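Local coordinates for nitrate regulatory protein (Klebsiella oxytoca, PDB 4AKK) that senses nitrate and nitrite and binds the terminator in the nasF operon leader RNA, so that transcription of the nasFEDCBA operon reads through, at residues F192-G195 against K196-A199; D235-Q238 against A239-P243; T246-F249 against A250-Q254; R289-Q292 against L293-V296. All coordinates share one frame; numbering follows the deposited sequence.

Interaction 1: residues F192-G195 against K196-A199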
loop_
_atom_site.group_PDB
_atom_site.type_symbol
_atom_site.label_atom_id
_atom_site.label_comp_id
_atom_site.label_asym_id
_atom_site.label_seq_id
_atom_site.Cartn_x
_atom_site.Cartn_y
_atom_site.Cartn_z
ATOM N N PHE A 192 -6.366 13.932 -6.671
ATOM C CA PHE A 192 -6.346 15.128 -7.487
ATOM C C PHE A 192 -5.658 16.280 -6.746
ATOM O O PHE A 192 -4.832 16.988 -7.317
ATOM C CB PHE A 192 -7.777 15.518 -7.884
ATOM C CG PHE A 192 -7.844 16.627 -8.886
ATOM C CD1 PHE A 192 -7.771 17.950 -8.479
ATOM C CD2 PHE A 192 -7.975 16.347 -10.240
ATOM C CE1 PHE A 192 -7.832 18.976 -9.402
ATOM C CE2 PHE A 192 -8.034 17.371 -11.167
ATOM C CZ PHE A 192 -7.962 18.684 -10.748
ATOM N N MET A 193 -6.017 16.468 -5.477
ATOM C CA MET A 193 -5.458 17.547 -4.675
ATOM C C MET A 193 -3.940 17.391 -4.607
ATOM O O MET A 193 -3.189 18.370 -4.661
ATOM C CB MET A 193 -6.046 17.533 -3.248
ATOM C CG MET A 193 -7.450 18.150 -3.100
ATOM S SD MET A 193 -8.205 17.905 -1.458
ATOM C CE MET A 193 -7.281 19.081 -0.500
ATOM N N GLN A 194 -3.500 16.146 -4.486
ATOM C CA GLN A 194 -2.085 15.842 -4.349
ATOM C C GLN A 194 -1.325 16.078 -5.660
ATOM O O GLN A 194 -0.224 16.619 -5.653
ATOM C CB GLN A 194 -1.898 14.400 -3.857
ATOM C CG GLN A 194 -0.482 14.086 -3.415
ATOM C CD GLN A 194 -0.006 14.981 -2.285
ATOM O OE1 GLN A 194 0.855 15.844 -2.480
ATOM N NE2 GLN A 194 -0.570 14.787 -1.098
ATOM N N GLY A 195 -1.916 15.690 -6.784
ATOM C CA GLY A 195 -1.305 15.977 -8.067
ATOM C C GLY A 195 -1.146 17.480 -8.279
ATOM O O GLY A 195 -0.142 17.948 -8.826
ATOM N N LYS A 196 -2.156 18.227 -7.841
ATOM C CA LYS A 196 -2.216 19.678 -8.009
ATOM C C LYS A 196 -1.181 20.332 -7.113
ATOM O O LYS A 196 -0.561 21.322 -7.493
ATOM C CB LYS A 196 -3.621 20.169 -7.647
ATOM C CG LYS A 196 -3.831 21.661 -7.676
ATOM C CD LYS A 196 -5.331 21.976 -7.554
ATOM C CE LYS A 196 -5.593 23.464 -7.358
ATOM N NZ LYS A 196 -5.407 23.888 -5.944
ATOM N N GLU A 197 -0.990 19.779 -5.918
ATOM C CA GLU A 197 0.046 20.293 -5.024
ATOM C C GLU A 197 1.441 20.138 -5.643
ATOM O O GLU A 197 2.279 21.046 -5.576
ATOM C CB GLU A 197 -0.005 19.590 -3.664
ATOM C CG GLU A 197 1.276 19.750 -2.825
ATOM C CD GLU A 197 1.676 21.213 -2.574
ATOM O OE1 GLU A 197 0.915 22.129 -2.968
ATOM O OE2 GLU A 197 2.760 21.455 -1.981
ATOM N N LEU A 198 1.686 18.975 -6.225
ATOM C CA LEU A 198 2.965 18.676 -6.849
ATOM C C LEU A 198 3.157 19.512 -8.105
ATOM O O LEU A 198 4.283 19.854 -8.446
ATOM C CB LEU A 198 3.066 17.185 -7.186
ATOM C CG LEU A 198 3.115 16.220 -5.984
ATOM C CD1 LEU A 198 3.392 14.793 -6.435
ATOM C CD2 LEU A 198 4.147 16.641 -4.956
ATOM N N ALA A 199 2.062 19.818 -8.808
ATOM C CA ALA A 199 2.136 20.763 -9.927
ATOM C C ALA A 199 2.564 22.142 -9.407
ATOM O O ALA A 199 3.387 22.814 -10.018
ATOM C CB ALA A 199 0.795 20.851 -10.661
#

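Interaction 2: residues D235-Q238 against A239-P243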
loop_
_atom_site.group_PDB
_atom_site.type_symbol
_atom_site.label_atom_id
_atom_site.label_comp_id
_atom_site.label_asym_id
_atom_site.label_seq_id
_atom_site.Cartn_x
_atom_site.Cartn_y
_atom_site.Cartn_z
ATOM N N ASP A 235 -3.355 9.594 -12.433
ATOM C CA ASP A 235 -3.795 8.262 -12.840
ATOM C C ASP A 235 -4.757 7.696 -11.812
ATOM O O ASP A 235 -5.777 7.125 -12.165
ATOM C CB ASP A 235 -2.623 7.301 -13.036
ATOM C CG ASP A 235 -1.775 7.647 -14.254
ATOM O OD1 ASP A 235 -2.130 8.591 -14.997
ATOM O OD2 ASP A 235 -0.741 6.974 -14.462
ATOM N N SER A 236 -4.430 7.845 -10.537
ATOM C CA SER A 236 -5.352 7.435 -9.494
ATOM C C SER A 236 -6.681 8.210 -9.575
ATOM O O SER A 236 -7.757 7.609 -9.494
ATOM C CB SER A 236 -4.709 7.559 -8.115
ATOM O OG SER A 236 -5.680 7.378 -7.102
ATOM N N PHE A 237 -6.615 9.526 -9.761
ATOM C CA PHE A 237 -7.841 10.324 -9.906
ATOM C C PHE A 237 -8.722 9.810 -11.051
ATOM O O PHE A 237 -9.933 9.683 -10.898
ATOM C CB PHE A 237 -7.540 11.819 -10.112
ATOM C CG PHE A 237 -8.660 12.569 -10.792
ATOM C CD1 PHE A 237 -9.803 12.930 -10.086
ATOM C CD2 PHE A 237 -8.587 12.880 -12.144
ATOM C CE1 PHE A 237 -10.844 13.597 -10.711
ATOM C CE2 PHE A 237 -9.632 13.550 -12.780
ATOM C CZ PHE A 237 -10.757 13.909 -12.065
ATOM N N GLN A 238 -8.106 9.513 -12.192
ATOM C CA GLN A 238 -8.846 9.093 -13.373
ATOM C C GLN A 238 -9.467 7.723 -13.194
ATOM O O GLN A 238 -10.589 7.498 -13.610
ATOM C CB GLN A 238 -7.952 9.111 -14.608
ATOM C CG GLN A 238 -7.458 10.508 -14.955
ATOM C CD GLN A 238 -6.851 10.586 -16.338
ATOM O OE1 GLN A 238 -5.633 10.730 -16.488
ATOM N NE2 GLN A 238 -7.698 10.483 -17.361
ATOM N N ALA A 239 -8.738 6.808 -12.573
ATOM C CA ALA A 239 -9.290 5.494 -12.292
ATOM C C ALA A 239 -10.497 5.567 -11.354
ATOM O O ALA A 239 -11.404 4.748 -11.447
ATOM C CB ALA A 239 -8.220 4.571 -11.717
ATOM N N LEU A 240 -10.527 6.550 -10.464
ATOM C CA LEU A 240 -11.524 6.526 -9.395
ATOM C C LEU A 240 -12.669 7.497 -9.544
ATOM O O LEU A 240 -13.682 7.361 -8.862
ATOM C CB LEU A 240 -10.868 6.762 -8.044
ATOM C CG LEU A 240 -9.978 5.616 -7.578
ATOM C CD1 LEU A 240 -9.211 6.047 -6.349
ATOM C CD2 LEU A 240 -10.827 4.373 -7.303
ATOM N N ALA A 241 -12.516 8.480 -10.421
ATOM C CA ALA A 241 -13.526 9.526 -10.544
ATOM C C ALA A 241 -14.685 9.103 -11.442
ATOM O O ALA A 241 -14.638 8.056 -12.085
ATOM C CB ALA A 241 -12.900 10.828 -11.045
ATOM N N GLN A 242 -15.723 9.929 -11.479
ATOM C CA GLN A 242 -16.895 9.646 -12.298
ATOM C C GLN A 242 -16.667 10.142 -13.720
ATOM O O GLN A 242 -15.916 11.093 -13.936
ATOM C CB GLN A 242 -18.135 10.300 -11.681
ATOM C CG GLN A 242 -18.430 9.806 -10.260
ATOM C CD GLN A 242 -18.768 8.319 -10.220
ATOM O OE1 GLN A 242 -19.602 7.843 -10.993
ATOM N NE2 GLN A 242 -18.118 7.578 -9.319
ATOM N N PRO A 243 -17.315 9.494 -14.702
ATOM C CA PRO A 243 -17.091 9.849 -16.108
ATOM C C PRO A 243 -17.287 11.335 -16.428
ATOM O O PRO A 243 -16.528 11.866 -17.236
ATOM C CB PRO A 243 -18.109 8.975 -16.850
ATOM C CG PRO A 243 -18.234 7.767 -15.967
ATOM C CD PRO A 243 -18.187 8.311 -14.565
#

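Interaction 3: residues T246-F249 against A250-Q254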
loop_
_atom_site.group_PDB
_atom_site.type_symbol
_atom_site.label_atom_id
_atom_site.label_comp_id
_atom_site.label_asym_id
_atom_site.label_seq_id
_atom_site.Cartn_x
_atom_site.Cartn_y
_atom_site.Cartn_z
ATOM N N THR A 246 -13.922 12.997 -15.099
ATOM C CA THR A 246 -12.765 12.773 -15.957
ATOM C C THR A 246 -12.940 13.501 -17.291
ATOM O O THR A 246 -11.970 13.965 -17.896
ATOM C CB THR A 246 -12.511 11.269 -16.184
ATOM O OG1 THR A 246 -13.617 10.689 -16.892
ATOM C CG2 THR A 246 -12.342 10.555 -14.846
ATOM N N ALA A 247 -14.189 13.612 -17.738
ATOM C CA ALA A 247 -14.504 14.354 -18.952
ATOM C C ALA A 247 -14.121 15.823 -18.793
ATOM O O ALA A 247 -13.382 16.380 -19.610
ATOM C CB ALA A 247 -15.986 14.224 -19.282
ATOM N N LEU A 248 -14.628 16.446 -17.733
ATOM C CA LEU A 248 -14.331 17.850 -17.466
ATOM C C LEU A 248 -12.829 18.101 -17.396
ATOM O O LEU A 248 -12.337 19.120 -17.881
ATOM C CB LEU A 248 -14.986 18.299 -16.159
ATOM C CG LEU A 248 -14.688 19.754 -15.816
ATOM C CD1 LEU A 248 -15.382 20.662 -16.817
ATOM C CD2 LEU A 248 -15.117 20.081 -14.396
ATOM N N PHE A 249 -12.114 17.165 -16.778
ATOM C CA PHE A 249 -10.665 17.232 -16.618
ATOM C C PHE A 249 -9.968 17.167 -17.973
ATOM O O PHE A 249 -9.032 17.913 -18.240
ATOM C CB PHE A 249 -10.202 16.066 -15.725
ATOM C CG PHE A 249 -8.713 16.011 -15.486
ATOM C CD1 PHE A 249 -8.057 17.048 -14.834
ATOM C CD2 PHE A 249 -7.977 14.897 -15.869
ATOM C CE1 PHE A 249 -6.689 16.987 -14.592
ATOM C CE2 PHE A 249 -6.614 14.824 -15.633
ATOM C CZ PHE A 249 -5.963 15.876 -14.991
ATOM N N ALA A 250 -10.427 16.264 -18.829
ATOM C CA ALA A 250 -9.781 16.058 -20.118
ATOM C C ALA A 250 -9.960 17.279 -21.004
ATOM O O ALA A 250 -9.088 17.611 -21.808
ATOM C CB ALA A 250 -10.341 14.816 -20.798
ATOM N N GLU A 251 -11.098 17.948 -20.841
ATOM C CA GLU A 251 -11.418 19.129 -21.636
ATOM C C GLU A 251 -10.799 20.412 -21.062
ATOM O O GLU A 251 -10.228 21.214 -21.802
ATOM C CB GLU A 251 -12.939 19.278 -21.769
ATOM C CG GLU A 251 -13.639 18.040 -22.349
ATOM C CD GLU A 251 -15.164 18.155 -22.357
ATOM O OE1 GLU A 251 -15.740 18.616 -21.345
ATOM O OE2 GLU A 251 -15.787 17.776 -23.375
ATOM N N GLN A 252 -10.905 20.592 -19.746
ATOM C CA GLN A 252 -10.457 21.825 -19.086
ATOM C C GLN A 252 -8.953 21.896 -18.797
ATOM O O GLN A 252 -8.393 22.982 -18.688
ATOM C CB GLN A 252 -11.219 22.037 -17.773
ATOM C CG GLN A 252 -12.696 22.336 -17.937
ATOM C CD GLN A 252 -12.960 23.788 -18.287
ATOM O OE1 GLN A 252 -12.773 24.684 -17.459
ATOM N NE2 GLN A 252 -13.404 24.029 -19.518
ATOM N N CYS A 253 -8.300 20.750 -18.661
ATOM C CA CYS A 253 -6.919 20.742 -18.191
ATOM C C CYS A 253 -5.967 20.079 -19.168
ATOM O O CYS A 253 -5.109 19.295 -18.772
ATOM C CB CYS A 253 -6.832 20.046 -16.840
ATOM S SG CYS A 253 -7.919 20.747 -15.592
ATOM N N GLN A 254 -6.124 20.409 -20.444
ATOM C CA GLN A 254 -5.289 19.845 -21.496
ATOM C C GLN A 254 -3.817 20.215 -21.329
ATOM O O GLN A 254 -3.482 21.246 -20.740
ATOM C CB GLN A 254 -5.803 20.296 -22.863
ATOM C CG GLN A 254 -7.295 20.045 -23.044
ATOM C CD GLN A 254 -7.820 20.539 -24.379
ATOM O OE1 GLN A 254 -7.134 20.449 -25.399
ATOM N NE2 GLN A 254 -9.040 21.065 -24.379
#

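Interaction 4: residues R289-Q292 against L293-V296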
loop_
_atom_site.group_PDB
_atom_site.type_symbol
_atom_site.label_atom_id
_atom_site.label_comp_id
_atom_site.label_asym_id
_atom_site.label_seq_id
_atom_site.Cartn_x
_atom_site.Cartn_y
_atom_site.Cartn_z
ATOM N N ARG A 289 -2.495 27.050 -15.527
ATOM C CA ARG A 289 -2.662 25.614 -15.390
ATOM C C ARG A 289 -3.278 25.243 -14.046
ATOM O O ARG A 289 -4.180 24.428 -13.983
ATOM C CB ARG A 289 -1.309 24.932 -15.548
ATOM C CG ARG A 289 -1.350 23.430 -15.480
ATOM C CD ARG A 289 0.055 22.904 -15.342
ATOM N NE ARG A 289 0.101 21.455 -15.176
ATOM C CZ ARG A 289 1.127 20.808 -14.634
ATOM N NH1 ARG A 289 2.178 21.495 -14.190
ATOM N NH2 ARG A 289 1.105 19.479 -14.535
ATOM N N LEU A 290 -2.789 25.845 -12.973
ATOM C CA LEU A 290 -3.306 25.541 -11.640
ATOM C C LEU A 290 -4.728 26.071 -11.426
ATOM O O LEU A 290 -5.535 25.437 -10.743
ATOM C CB LEU A 290 -2.362 26.084 -10.562
ATOM C CG LEU A 290 -1.006 25.362 -10.465
ATOM C CD1 LEU A 290 0.044 26.252 -9.805
ATOM C CD2 LEU A 290 -1.138 24.044 -9.713
ATOM N N GLU A 291 -5.040 27.230 -12.004
ATOM C CA GLU A 291 -6.421 27.723 -11.955
ATOM C C GLU A 291 -7.389 26.821 -12.722
ATOM O O GLU A 291 -8.535 26.619 -12.305
ATOM C CB GLU A 291 -6.521 29.182 -12.419
ATOM C CG GLU A 291 -6.036 30.187 -11.368
ATOM C CD GLU A 291 -6.760 30.052 -10.023
ATOM O OE1 GLU A 291 -8.014 30.002 -9.991
ATOM O OE2 GLU A 291 -6.072 30.008 -8.985
ATOM N N GLN A 292 -6.932 26.248 -13.829
ATOM C CA GLN A 292 -7.753 25.252 -14.522
ATOM C C GLN A 292 -7.981 24.020 -13.640
ATOM O O GLN A 292 -9.101 23.508 -13.561
ATOM C CB GLN A 292 -7.125 24.845 -15.860
ATOM C CG GLN A 292 -7.099 25.964 -16.885
ATOM C CD GLN A 292 -8.496 26.477 -17.209
ATOM O OE1 GLN A 292 -8.869 27.588 -16.830
ATOM N NE2 GLN A 292 -9.283 25.654 -17.892
ATOM N N LEU A 293 -6.926 23.545 -12.975
ATOM C CA LEU A 293 -7.073 22.401 -12.082
ATOM C C LEU A 293 -8.042 22.746 -10.954
ATOM O O LEU A 293 -8.870 21.926 -10.568
ATOM C CB LEU A 293 -5.721 21.974 -11.505
ATOM C CG LEU A 293 -4.706 21.378 -12.486
ATOM C CD1 LEU A 293 -3.315 21.393 -11.872
ATOM C CD2 LEU A 293 -5.095 19.961 -12.913
ATOM N N ARG A 294 -7.933 23.964 -10.429
ATOM C CA ARG A 294 -8.804 24.412 -9.341
ATOM C C ARG A 294 -10.280 24.337 -9.748
ATOM O O ARG A 294 -11.124 23.907 -8.966
ATOM C CB ARG A 294 -8.434 25.834 -8.891
ATOM C CG ARG A 294 -9.330 26.394 -7.777
ATOM C CD ARG A 294 -9.353 25.475 -6.554
ATOM N NE ARG A 294 -10.250 25.950 -5.493
ATOM C CZ ARG A 294 -10.561 25.244 -4.408
ATOM N NH1 ARG A 294 -10.028 24.045 -4.232
ATOM N NH2 ARG A 294 -11.391 25.736 -3.491
ATOM N N GLY A 295 -10.583 24.740 -10.978
ATOM C CA GLY A 295 -11.947 24.674 -11.485
ATOM C C GLY A 295 -12.509 23.274 -11.359
ATOM O O GLY A 295 -13.605 23.067 -10.832
ATOM N N VAL A 296 -11.741 22.296 -11.821
ATOM C CA VAL A 296 -12.159 20.912 -11.719
ATOM C C VAL A 296 -12.272 20.455 -10.265
ATOM O O VAL A 296 -13.212 19.750 -9.898
ATOM C CB VAL A 296 -11.209 19.980 -12.485
ATOM C CG1 VAL A 296 -11.542 18.555 -12.174
ATOM C CG2 VAL A 296 -11.312 20.231 -13.983
#

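Interaction 1: residues F192-G195 against K196-A199
Gln194 and Glu197, one turn apart on helix 180-212, have side chains that cross at a slant, their amide and carboxylate planes 83° apart. The touch is made by Gln194 OE1, which rests 3.9 Å from Glu197 CG, so the amide oxygen meets a methylene of its neighbour. Gln194 starts with CG anti to the backbone N (chi1 -168°), and the bend that follows at chi2 is what sets OE1 beside Glu197 CG. Leu198 comes up on the next position, its CG 3.4 Å from Gln194 O, while its backbone N gives that same oxygen a hydrogen bond of 3.1 Å. On another face of the helix Lys196 runs nearly straight to CE; its CD passes 4.3 Å from Phe192 CE1, obliquely to the ring. Four regular i to i+4 backbone bonds, from Phe192 O-Lys196 N to Gly195 O-Ala199 N, hold the turns. All eight residues are buried in the NIT domain, so the charged ends need polar company there: Lys196 NZ bonds Gln74 and His71, and Glu197 bridges to Arg77 and bonds Gln74 and Gln201. Salt-bridging and hydrogen bonding on this scale probably offset much of the cost of burying both charges.

Interaction 2: residues D235-Q238 against A239-P243
Phe237 O takes two backbone N-H groups where helix 217-240 runs out. Ala241 N reaches it at 2.9 Å, lying nearly along the C=O axis, although the N-H itself is bent to 131°. The second donor, Leu240 N at 3.2 Å from Phe237 O, stands above the carbonyl plane and not on a lone pair. Leu240 N also makes a weak bond to Ser236 O, so its one N-H is shared between an i-4 and an i-3 acceptor as the last turn tightens. One step earlier, Ala239 N still gives a straighter alpha-helical bond to Asp235 O, 3.0 Å long. Ala241 is the first residue to leave helical angles, and Gln242 follows as the N-cap of helix 243-252; the stretch is thus a short link between helix 217-240 and helix 243-252 in the all-helical NIT domain. Against this link leans the Phe237 ring, whose CG is anti to the backbone N (chi1 157°): its CE1 comes within 3.5 Å of Ala241 CB, in an oblique approach. The same methyl carbon, Ala241 CB, also sits 3.2 Å from Phe237 O. On a different side, Leu240 CD1 packs 3.8 Å from Ser236 OG, a hydroxyl hydrogen-bonded to Ser191 OG of helix 180-212.

Interaction 3: residues T246-F249 against A250-Q254
Phe249 brings its ring beside Cys253, four residues on, at the end of helix 243-252. Its CB lies 3.1 Å from the N of Ala250, the normal closeness of adjoining residues, and CG is carried anti to the backbone N (chi1 180°), alongside its own carbonyl carbon. In the ring, CD1 stands 3.8 Å from Cys253 SG, and CE1 is as near to Cys253 CB, so CD1 and CE1 do the touching. The sulfur approaches the ring obliquely, 4.8 Å from the centroid and 62° off the ring normal. Beyond it the ring packs on Leu293 of helix 277-312 and meets Phe237 edge-to-face. Cys253 N bonds back to Phe249 O over 3.0 Å, which pins the backbones of the pair that the ring and sulfur join. One residue earlier on each side, Leu248 CD1 presses against Gln252 CG at 3.4 Å, a tight apolar touch, while Gln252 N donates to Leu248 O over 2.8 Å. Just past the point where Cys253 leaves helical angles, Gln254 NE2 bonds Glu251 O, almost straight at 170° and in the plane of both groups. The pairing of Phe249 with Cys253 is a Cys sulfur-aromatic contact, and it closes the end of the short helix 243-252 against the long helix 277-312 of the NIT domain.

Interaction 4: residues R289-Q292 against L293-V296
One turn of helix 277-312, one of the long helices of the NIT domain, brings Leu290 and Leu293 together three residues apart. The methyl tips meet at Leu290 CD2 and Leu293 CD1, 4.1 Å from each other, with the two side chains set at a slant. In both leucines CG lies anti to the carbonyl carbon (chi1 -69° and -68°), the branch turned back toward the start of the helix; this also sets Leu293 CG 3.4 Å from Arg289 O. The backbone bonds run i to i+4, with Arg294 N reaching Leu290 O at 2.8 Å. The last of them, Val296 N to Gln292 O, is weak at 3.4 Å. Polar ends turn elsewhere. Arg289 bridges to Glu202 and bonds Gln230, while Arg294 bonds Ser67 of helix 56-85 and makes a bridge within its own helix to Glu297. The charged tips of Glu291 and Arg294 do not meet, Glu291 OE1 standing 6.5 Å from Arg294 NE. Between the two segments, then, the side-chain contact is apolar and modest; the polar ties to neighbouring parts of the bundle come from Arg289, from Arg294 with Ser67 and from Gln292 NE2 with Gln252 O, and probably help to fix the helix's rotation.

In the fold
All four are local contacts along or at the ends of helices within the NIT domain: 180-212, 217-240, 243-252 and 277-312. Interaction 1 is fully buried, its centre about 3 Å from the centre of the chain, and carries charged residues with polar partners; interactions 2 and 4 are partly buried, and interaction 3 lies at the surface. Interactions 2 and 3 come at helix ends, where bonds are shared or a side-chain amide bonds a backbone carbonyl, while 1 and 4 are mid-helix with i to i+4 bonding, the last bond of interaction 4 weak. Phe192 of interaction 1 joins them, packing on Phe237, Phe249 and the Leu293-Val296 face. Interactions 3 and 4 share a probable hydrogen bond, whereas 2 and 4 do not touch.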